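Local coordinates for endoglucanase FnCel5A (Fervidobacterium nodosum, PDB 3NCO), which probably hydrolyses internal beta-1,4-glucosidic bonds of cellulose, as a family 5 glycoside hydrolase, at residues E35-K48 with R83-L96. Numbering follows the deposited sequence.
Sequences EGSWGVYIEDEYFK and RVKHVVDVALKNDL
Phe47 lays one face of its ring over Ala91, whose CB stands 3.9 Å from the ring centroid in a CH-pi contact. Leu96 CD1 comes up at the edge of the ring, near its plane, while Val87 CG1 approaches obliquely at CZ, 3.7 Å away, and Val90 CG1 does the same at CD2. With CG anti to the carbonyl carbon (chi1 -60°), the ring reaches Ala91 and the two valines; it also touches Val58 of strand 57-60, as Ala91 does. This is the tight side: two neighbouring helices of the (beta/alpha)8 barrel, 44-53 and 78-93, run in the same direction on the outside of its strands, and the axes of their short segments 44-48 and 83-93 approach to 8.7 Å and cross at -27°. In the loop that precedes helix 44-53 the contact turns polar. Arg83, bent at chi2 (53°), grips Glu35 side-on, NE to OE1 and NH2 to OE2, both through syn lone pairs. The same NH2 gives a second bond to Ile42 O at 2.8 Å, in the guanidinium plane, and Glu35 OE2 also takes Ile42 N, tying the loop to the helix. Val87 CG2 lies over one face of the guanidinium and the OH of solvent-exposed Tyr41 over the centre of the other. Toward solvent, direct and water-mediated polar links take over: His86 NE2 donates to Asp44 OD1 (2.8 Å), and one water joins that oxygen to Ile42 O and Arg83 NH1. A second water bridges Asp44 O and Asn94 ND2, and the same ND2 donates to Val90 O in its own segment.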
loop_
_atom_site.group_PDB
_atom_site.type_symbol
_atom_site.label_atom_id
_atom_site.label_comp_id
_atom_site.label_asym_id
_atom_site.label_seq_id
_atom_site.Cartn_x
_atom_site.Cartn_y
_atom_site.Cartn_z
ATOM N N GLU A 35 -2.407 17.674 -3.831
ATOM C CA GLU A 35 -1.684 17.385 -2.570
ATOM C C GLU A 35 -1.882 18.570 -1.631
ATOM O O GLU A 35 -1.636 19.739 -1.982
ATOM C CB GLU A 35 -0.205 17.157 -2.805
ATOM C CG GLU A 35 0.535 16.568 -1.579
ATOM C CD GLU A 35 2.056 16.586 -1.727
ATOM O OE1 GLU A 35 2.524 16.969 -2.809
ATOM O OE2 GLU A 35 2.770 16.243 -0.747
ATOM N N GLY A 36 -2.274 18.242 -0.400
ATOM C CA GLY A 36 -2.542 19.277 0.609
ATOM C C GLY A 36 -4.030 19.471 0.843
ATOM O O GLY A 36 -4.444 19.960 1.893
ATOM N N SER A 37 -4.852 19.099 -0.134
ATOM C CA SER A 37 -6.266 19.423 0.027
ATOM C C SER A 37 -7.017 18.575 1.086
ATOM O O SER A 37 -8.170 18.916 1.449
ATOM C CB SER A 37 -6.960 19.391 -1.338
ATOM O OG SER A 37 -7.047 18.062 -1.815
ATOM N N TRP A 38 -6.379 17.509 1.563
ATOM C CA TRP A 38 -6.899 16.710 2.643
ATOM C C TRP A 38 -6.146 17.002 3.925
ATOM O O TRP A 38 -6.367 16.329 4.932
ATOM C CB TRP A 38 -6.820 15.209 2.291
ATOM C CG TRP A 38 -7.782 14.778 1.178
ATOM C CD1 TRP A 38 -8.810 15.515 0.618
ATOM C CD2 TRP A 38 -7.867 13.480 0.586
ATOM N NE1 TRP A 38 -9.511 14.754 -0.318
ATOM C CE2 TRP A 38 -8.951 13.502 -0.346
ATOM C CE3 TRP A 38 -7.138 12.295 0.743
ATOM C CZ2 TRP A 38 -9.301 12.383 -1.121
ATOM C CZ3 TRP A 38 -7.521 11.175 -0.009
ATOM C CH2 TRP A 38 -8.576 11.241 -0.941
ATOM N N GLY A 39 -5.293 18.020 3.909
ATOM C CA GLY A 39 -4.618 18.455 5.128
ATOM C C GLY A 39 -3.228 17.863 5.342
ATOM O O GLY A 39 -2.618 18.090 6.395
ATOM N N VAL A 40 -2.750 17.105 4.369
ATOM C CA VAL A 40 -1.402 16.539 4.460
ATOM C C VAL A 40 -0.579 16.954 3.265
ATOM O O VAL A 40 -1.039 16.902 2.113
ATOM C CB VAL A 40 -1.437 15.026 4.533
ATOM C CG1 VAL A 40 -0.025 14.484 4.771
ATOM C CG2 VAL A 40 -2.353 14.569 5.669
ATOM N N TYR A 41 0.658 17.386 3.522
ATOM C CA TYR A 41 1.513 17.799 2.415
ATOM C C TYR A 41 2.869 17.244 2.787
ATOM O O TYR A 41 3.342 17.496 3.914
ATOM C CB TYR A 41 1.577 19.332 2.285
ATOM C CG TYR A 41 2.492 19.739 1.150
ATOM C CD1 TYR A 41 2.034 19.669 -0.149
ATOM C CD2 TYR A 41 3.824 20.151 1.391
ATOM C CE1 TYR A 41 2.862 20.000 -1.238
ATOM C CE2 TYR A 41 4.680 20.452 0.309
ATOM C CZ TYR A 41 4.175 20.367 -0.988
ATOM O OH TYR A 41 4.973 20.693 -2.075
ATOM N N ILE A 42 3.495 16.501 1.874
ATOM C CA ILE A 42 4.750 15.799 2.216
ATOM C C ILE A 42 5.945 16.755 2.330
ATOM O O ILE A 42 6.353 17.387 1.367
ATOM C CB ILE A 42 5.044 14.635 1.231
ATOM C CG1 ILE A 42 3.823 13.673 1.177
ATOM C CG2 ILE A 42 6.376 13.915 1.652
ATOM C CD1 ILE A 42 3.871 12.640 0.115
ATOM N N GLU A 43 6.474 16.837 3.534
ATOM C CA GLU A 43 7.667 17.624 3.817
ATOM C C GLU A 43 8.875 16.742 3.623
ATOM O O GLU A 43 8.853 15.560 3.954
ATOM C CB GLU A 43 7.617 18.203 5.278
ATOM C CG GLU A 43 6.382 19.144 5.514
ATOM C CD GLU A 43 6.211 19.709 6.995
ATOM O OE1 GLU A 43 7.242 19.733 7.765
ATOM O OE2 GLU A 43 5.057 20.189 7.400
ATOM N N ASP A 44 9.966 17.320 3.098
ATOM C CA ASP A 44 11.177 16.510 2.897
ATOM C C ASP A 44 11.633 15.913 4.210
ATOM O O ASP A 44 12.187 14.793 4.230
ATOM C CB ASP A 44 12.307 17.413 2.370
ATOM C CG ASP A 44 12.127 17.799 0.903
ATOM O OD1 ASP A 44 11.095 17.427 0.286
ATOM O OD2 ASP A 44 13.064 18.502 0.381
ATOM N N GLU A 45 11.462 16.656 5.307
ATOM C CA GLU A 45 11.920 16.183 6.648
ATOM C C GLU A 45 11.203 14.891 7.070
ATOM O O GLU A 45 11.715 14.134 7.861
ATOM C CB GLU A 45 11.740 17.243 7.751
ATOM C CG GLU A 45 10.230 17.474 8.061
ATOM C CD GLU A 45 9.912 18.631 9.005
ATOM O OE1 GLU A 45 9.665 18.383 10.230
ATOM O OE2 GLU A 45 9.904 19.814 8.521
ATOM N N TYR A 46 10.004 14.639 6.535
ATOM C CA TYR A 46 9.254 13.447 6.936
ATOM C C TYR A 46 10.055 12.176 6.701
ATOM O O TYR A 46 9.981 11.226 7.506
ATOM C CB TYR A 46 7.954 13.337 6.151
ATOM C CG TYR A 46 6.852 14.317 6.567
ATOM C CD1 TYR A 46 6.992 15.132 7.696
ATOM C CD2 TYR A 46 5.656 14.341 5.871
ATOM C CE1 TYR A 46 5.952 16.017 8.079
ATOM C CE2 TYR A 46 4.617 15.184 6.241
ATOM C CZ TYR A 46 4.757 15.989 7.356
ATOM O OH TYR A 46 3.716 16.843 7.711
ATOM N N PHE A 47 10.798 12.161 5.599
ATOM C CA PHE A 47 11.563 10.909 5.268
ATOM C C PHE A 47 12.752 10.667 6.205
ATOM O O PHE A 47 13.056 9.494 6.560
ATOM C CB PHE A 47 11.941 10.876 3.794
ATOM C CG PHE A 47 10.760 10.915 2.898
ATOM C CD1 PHE A 47 9.874 9.841 2.853
ATOM C CD2 PHE A 47 10.507 12.024 2.110
ATOM C CE1 PHE A 47 8.721 9.874 2.021
ATOM C CE2 PHE A 47 9.369 12.088 1.286
ATOM C CZ PHE A 47 8.492 11.005 1.228
ATOM N N LYS A 48 13.402 11.747 6.636
ATOM C CA LYS A 48 14.472 11.647 7.614
ATOM C C LYS A 48 13.879 11.165 8.939
ATOM O O LYS A 48 14.452 10.314 9.593
ATOM C CB LYS A 48 15.186 13.012 7.787
ATOM C CG LYS A 48 16.222 13.029 8.902
ATOM C CD LYS A 48 16.832 14.417 9.041
ATOM C CE LYS A 48 17.746 14.460 10.288
ATOM N NZ LYS A 48 18.465 15.749 10.512
ATOM N N ARG A 83 7.143 16.701 -9.159
ATOM C CA ARG A 83 6.865 16.587 -7.724
ATOM C C ARG A 83 7.092 15.159 -7.218
ATOM O O ARG A 83 7.755 14.961 -6.161
ATOM C CB ARG A 83 5.382 16.978 -7.449
ATOM C CG ARG A 83 4.905 16.855 -5.980
ATOM C CD ARG A 83 5.790 17.587 -4.997
ATOM N NE ARG A 83 5.332 17.327 -3.643
ATOM C CZ ARG A 83 6.055 17.550 -2.551
ATOM N NH1 ARG A 83 7.289 18.073 -2.649
ATOM N NH2 ARG A 83 5.524 17.243 -1.345
ATOM N N VAL A 84 6.478 14.181 -7.916
ATOM C CA VAL A 84 6.655 12.783 -7.477
ATOM C C VAL A 84 8.159 12.386 -7.513
ATOM O O VAL A 84 8.670 11.710 -6.598
ATOM C CB VAL A 84 5.723 11.806 -8.263
ATOM C CG1 VAL A 84 5.924 10.371 -7.816
ATOM C CG2 VAL A 84 4.275 12.173 -8.020
ATOM N N LYS A 85 8.841 12.797 -8.577
ATOM C CA LYS A 85 10.287 12.502 -8.700
ATOM C C LYS A 85 11.038 13.129 -7.544
ATOM O O LYS A 85 11.975 12.528 -6.992
ATOM C CB LYS A 85 10.884 13.011 -10.010
ATOM C CG LYS A 85 10.541 12.158 -11.197
ATOM C CD LYS A 85 10.846 12.809 -12.534
ATOM C CE LYS A 85 12.289 12.616 -12.991
ATOM N NZ LYS A 85 12.383 13.033 -14.443
ATOM N N HIS A 86 10.674 14.356 -7.200
ATOM C CA HIS A 86 11.317 14.981 -6.042
ATOM C C HIS A 86 11.093 14.173 -4.760
ATOM O O HIS A 86 12.019 13.895 -3.993
ATOM C CB HIS A 86 10.844 16.411 -5.839
ATOM C CG HIS A 86 11.289 16.987 -4.533
ATOM N ND1 HIS A 86 12.578 17.452 -4.325
ATOM C CD2 HIS A 86 10.649 17.090 -3.346
ATOM C CE1 HIS A 86 12.690 17.868 -3.068
ATOM N NE2 HIS A 86 11.529 17.659 -2.452
ATOM N N VAL A 87 9.842 13.734 -4.558
ATOM C CA VAL A 87 9.512 13.032 -3.324
ATOM C C VAL A 87 10.214 11.655 -3.259
ATOM O O VAL A 87 10.658 11.195 -2.201
ATOM C CB VAL A 87 7.965 12.884 -3.251
ATOM C CG1 VAL A 87 7.559 11.855 -2.282
ATOM C CG2 VAL A 87 7.351 14.222 -2.909
ATOM N N VAL A 88 10.243 10.947 -4.376
ATOM C CA VAL A 88 11.008 9.681 -4.439
ATOM C C VAL A 88 12.484 9.902 -4.188
ATOM O O VAL A 88 13.097 9.121 -3.433
ATOM C CB VAL A 88 11.001 9.137 -5.832
ATOM C CG1 VAL A 88 11.888 7.896 -5.922
ATOM C CG2 VAL A 88 9.577 8.721 -6.136
ATOM N N ASP A 89 13.036 10.970 -4.780
ATOM C CA ASP A 89 14.459 11.301 -4.605
ATOM C C ASP A 89 14.807 11.481 -3.128
ATOM O O ASP A 89 15.796 10.928 -2.630
ATOM C CB ASP A 89 14.819 12.598 -5.339
ATOM C CG ASP A 89 14.916 12.432 -6.843
ATOM O OD1 ASP A 89 14.986 11.291 -7.331
ATOM O OD2 ASP A 89 14.957 13.495 -7.518
ATOM N N VAL A 90 13.992 12.271 -2.428
ATOM C CA VAL A 90 14.246 12.523 -1.019
ATOM C C VAL A 90 14.120 11.235 -0.197
ATOM O O VAL A 90 14.881 11.004 0.732
ATOM C CB VAL A 90 13.266 13.588 -0.486
ATOM C CG1 VAL A 90 13.455 13.778 0.997
ATOM C CG2 VAL A 90 13.456 14.909 -1.199
ATOM N N ALA A 91 13.140 10.394 -0.503
ATOM C CA ALA A 91 13.037 9.195 0.334
ATOM C C ALA A 91 14.230 8.251 0.110
ATOM O O ALA A 91 14.754 7.688 1.050
ATOM C CB ALA A 91 11.721 8.461 0.017
ATOM N N LEU A 92 14.687 8.142 -1.137
ATOM C CA LEU A 92 15.864 7.306 -1.461
ATOM C C LEU A 92 17.112 7.916 -0.851
ATOM O O LEU A 92 18.042 7.199 -0.439
ATOM C CB LEU A 92 16.017 7.157 -2.973
ATOM C CG LEU A 92 15.022 6.314 -3.727
ATOM C CD1 LEU A 92 15.327 6.454 -5.219
ATOM C CD2 LEU A 92 15.100 4.842 -3.230
ATOM N N LYS A 93 17.128 9.240 -0.769
ATOM C CA LYS A 93 18.247 9.912 -0.159
ATOM C C LYS A 93 18.379 9.515 1.314
ATOM O O LYS A 93 19.470 9.450 1.841
ATOM C CB LYS A 93 18.110 11.451 -0.313
ATOM C CG LYS A 93 19.054 12.260 0.570
ATOM C CD LYS A 93 18.728 13.779 0.503
ATOM C CE LYS A 93 19.847 14.612 1.173
ATOM N NZ LYS A 93 19.521 16.081 1.107
ATOM N N ASN A 94 17.230 9.234 1.948
ATOM C CA ASN A 94 17.195 8.860 3.365
ATOM C C ASN A 94 17.175 7.335 3.521
ATOM O O ASN A 94 16.781 6.807 4.579
ATOM C CB ASN A 94 15.948 9.474 4.020
ATOM C CG ASN A 94 16.137 10.926 4.314
ATOM O OD1 ASN A 94 16.772 11.290 5.305
ATOM N ND2 ASN A 94 15.614 11.782 3.420
ATOM N N ASP A 95 17.638 6.636 2.486
ATOM C CA ASP A 95 17.878 5.180 2.569
ATOM C C ASP A 95 16.606 4.384 2.917
ATOM O O ASP A 95 16.654 3.363 3.633
ATOM C CB ASP A 95 18.993 4.869 3.554
ATOM C CG ASP A 95 20.352 5.339 3.060
ATOM O OD1 ASP A 95 20.534 5.527 1.837
ATOM O OD2 ASP A 95 21.254 5.503 3.906
ATOM N N LEU A 96 15.477 4.826 2.378
ATOM C CA LEU A 96 14.230 4.043 2.486
ATOM C C LEU A 96 14.002 3.320 1.186
ATOM O O LEU A 96 14.313 3.873 0.131
ATOM C CB LEU A 96 13.048 4.991 2.735
ATOM C CG LEU A 96 13.101 5.686 4.105
ATOM C CD1 LEU A 96 12.108 6.902 4.164
ATOM C CD2 LEU A 96 12.775 4.720 5.247
HETATM O O HOH W 1 8.449 18.342 0.152
HETATM O O HOH W 2 15.099 14.647 4.127
#